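Local structure of pectinesterase inhibitor 1 (Arabidopsis thaliana, 1X91) at residues L37-L42 with E88-L93. The protein inhibits pectin methylesterases of flowers, siliques and leaves, acting in the apoplast as a small secreted helical protein. The protein carries 1 engineered substitution. Numbering follows the deposited sequence.
Sequences LAKTTL and EAFEHL
In the conformer described, one of two modelled for F90, the ring receives L42 over one face and K39 at its edge. L42 CB lies 3.9 Å from the ring centroid and 27° off the normal, which meets the criterion for a CH-pi contact, although its offset places it nearer the rim, 3.6 Å from F90 CZ. K39 CD comes up near the ring plane, 3.6 Å from F90 CE1, and the lysine chain runs roughly perpendicular to the phenylalanine side chain. Two kinks in the lysine chain carry CD and CE along the ring edge, and NZ goes on to a salt bridge with D43.

L93 makes the second apolar junction. Its CG, anti to the backbone N (chi1 -179°), points the branched end at the other helix; CD1 meets A38 CB at 3.8 Å, and CD2, also near that methyl, rests on the K39 backbone, 3.6 Å from K39 N. L42 and L93 run alongside each other, pointing opposite ways, L42 CD1 lying 3.9 Å from L93 CD2, and the same L42 methyl reaches A89 CB at 4.2 Å.

The axes of the two short segments approach to 10.8 Å and are nearly antiparallel, at 166°, as expected of neighbouring helices in this four-helix bundle. Here the start of helix 34-62 packs on the end of helix 66-94; V105 of helix 98-119 touches both L42 and A89, while I146 of helix 127-149 touches A38.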
loop_
_atom_site.group_PDB
_atom_site.type_symbol
_atom_site.label_atom_id
_atom_site.label_comp_id
_atom_site.label_asym_id
_atom_site.label_seq_id
_atom_site.Cartn_x
_atom_site.Cartn_y
_atom_site.Cartn_z
ATOM N N LEU A 37 -3.014 -9.874 11.904
ATOM C CA LEU A 37 -2.630 -8.503 11.625
ATOM C C LEU A 37 -2.148 -8.306 10.155
ATOM O O LEU A 37 -2.494 -7.297 9.550
ATOM C CB LEU A 37 -1.544 -8.071 12.592
ATOM C CG LEU A 37 -1.122 -6.608 12.467
ATOM C CD1 LEU A 37 -2.335 -5.692 12.717
ATOM C CD2 LEU A 37 0.041 -6.342 13.411
ATOM N N ALA A 38 -1.433 -9.266 9.584
ATOM C CA ALA A 38 -1.117 -9.247 8.145
ATOM C C ALA A 38 -2.372 -9.125 7.314
ATOM O O ALA A 38 -2.409 -8.326 6.371
ATOM C CB ALA A 38 -0.345 -10.493 7.761
ATOM N N LYS A 39 -3.410 -9.880 7.663
ATOM C CA LYS A 39 -4.623 -9.881 6.836
ATOM C C LYS A 39 -5.335 -8.538 6.976
ATOM O O LYS A 39 -5.762 -7.948 5.944
ATOM C CB LYS A 39 -5.510 -11.048 7.245
ATOM C CG LYS A 39 -6.889 -11.054 6.642
ATOM C CD LYS A 39 -6.864 -11.007 5.157
ATOM C CE LYS A 39 -8.207 -11.465 4.518
ATOM N NZ LYS A 39 -9.347 -10.546 4.663
ATOM N N THR A 40 -5.474 -8.007 8.190
ATOM C CA THR A 40 -6.187 -6.712 8.266
ATOM C C THR A 40 -5.387 -5.610 7.624
ATOM O O THR A 40 -5.984 -4.687 7.060
ATOM C CB THR A 40 -6.641 -6.290 9.663
ATOM O OG1 THR A 40 -5.509 -6.278 10.532
ATOM C CG2 THR A 40 -7.659 -7.257 10.274
ATOM N N THR A 41 -4.078 -5.676 7.631
ATOM C CA THR A 41 -3.252 -4.690 6.973
ATOM C C THR A 41 -3.415 -4.750 5.462
ATOM O O THR A 41 -3.547 -3.723 4.810
ATOM C CB THR A 41 -1.791 -4.814 7.406
ATOM O OG1 THR A 41 -1.677 -4.682 8.852
ATOM C CG2 THR A 41 -0.977 -3.686 6.824
ATOM N N LEU A 42 -3.357 -5.954 4.923
ATOM C CA LEU A 42 -3.623 -6.151 3.501
ATOM C C LEU A 42 -5.010 -5.630 3.120
ATOM O O LEU A 42 -5.178 -5.015 2.044
ATOM C CB LEU A 42 -3.410 -7.610 3.092
ATOM C CG LEU A 42 -1.998 -8.094 2.968
ATOM C CD1 LEU A 42 -2.016 -9.551 2.472
ATOM C CD2 LEU A 42 -1.198 -7.235 2.004
ATOM N N GLU A 88 -2.341 -11.361 -5.057
ATOM C CA GLU A 88 -1.411 -12.504 -4.898
ATOM C C GLU A 88 -0.863 -12.552 -3.488
ATOM O O GLU A 88 -0.715 -13.641 -2.922
ATOM C CB GLU A 88 -0.308 -12.389 -5.911
ATOM C CG GLU A 88 -0.760 -12.629 -7.355
ATOM C CD GLU A 88 -1.447 -13.938 -7.544
ATOM O OE1 GLU A 88 -0.979 -14.939 -6.999
ATOM O OE2 GLU A 88 -2.512 -13.967 -8.206
ATOM N N ALA A 89 -0.618 -11.393 -2.908
ATOM C CA ALA A 89 -0.118 -11.335 -1.548
ATOM C C ALA A 89 -1.117 -12.044 -0.618
ATOM O O ALA A 89 -0.739 -12.833 0.255
ATOM C CB ALA A 89 0.072 -9.901 -1.113
ATOM N N PHE A 90 -2.403 -11.789 -0.816
ATOM C CA PHE A 90 -3.450 -12.473 -0.047
ATOM C C PHE A 90 -3.385 -13.997 -0.246
ATOM O O PHE A 90 -3.538 -14.748 0.699
ATOM C CB PHE A 90 -4.850 -12.024 -0.460
ATOM C CG PHE A 90 -5.327 -10.701 0.157
ATOM C CD1 PHE A 90 -5.808 -10.635 1.447
ATOM C CD2 PHE A 90 -5.408 -9.546 -0.613
ATOM C CE1 PHE A 90 -6.365 -9.420 1.957
ATOM C CE2 PHE A 90 -5.901 -8.365 -0.087
ATOM C CZ PHE A 90 -6.363 -8.320 1.209
ATOM N N GLU A 91 -3.240 -14.439 -1.486
ATOM C CA GLU A 91 -3.176 -15.863 -1.791
ATOM C C GLU A 91 -2.090 -16.536 -1.050
ATOM O O GLU A 91 -2.307 -17.626 -0.502
ATOM C CB GLU A 91 -3.022 -16.126 -3.286
ATOM C CG GLU A 91 -4.121 -15.569 -4.188
ATOM C CD GLU A 91 -5.416 -16.325 -4.139
ATOM O OE1 GLU A 91 -5.343 -17.560 -4.129
ATOM O OE2 GLU A 91 -6.511 -15.688 -4.202
ATOM N N HIS A 92 -0.920 -15.888 -1.000
ATOM C CA HIS A 92 0.213 -16.496 -0.273
ATOM C C HIS A 92 0.044 -16.417 1.224
ATOM O O HIS A 92 0.357 -17.384 1.944
ATOM C CB HIS A 92 1.530 -15.928 -0.787
ATOM C CG HIS A 92 1.793 -16.392 -2.181
ATOM N ND1 HIS A 92 2.373 -17.609 -2.435
ATOM C CD2 HIS A 92 1.444 -15.885 -3.390
ATOM C CE1 HIS A 92 2.403 -17.822 -3.742
ATOM N NE2 HIS A 92 1.833 -16.793 -4.341
ATOM N N LEU A 93 -0.475 -15.311 1.726
ATOM C CA LEU A 93 -0.814 -15.205 3.162
ATOM C C LEU A 93 -1.741 -16.322 3.624
ATOM O O LEU A 93 -1.507 -16.897 4.675
ATOM C CB LEU A 93 -1.419 -13.856 3.516
ATOM C CG LEU A 93 -1.795 -13.644 4.993
ATOM C CD1 LEU A 93 -0.613 -13.754 5.892
ATOM C CD2 LEU A 93 -2.533 -12.327 5.171
#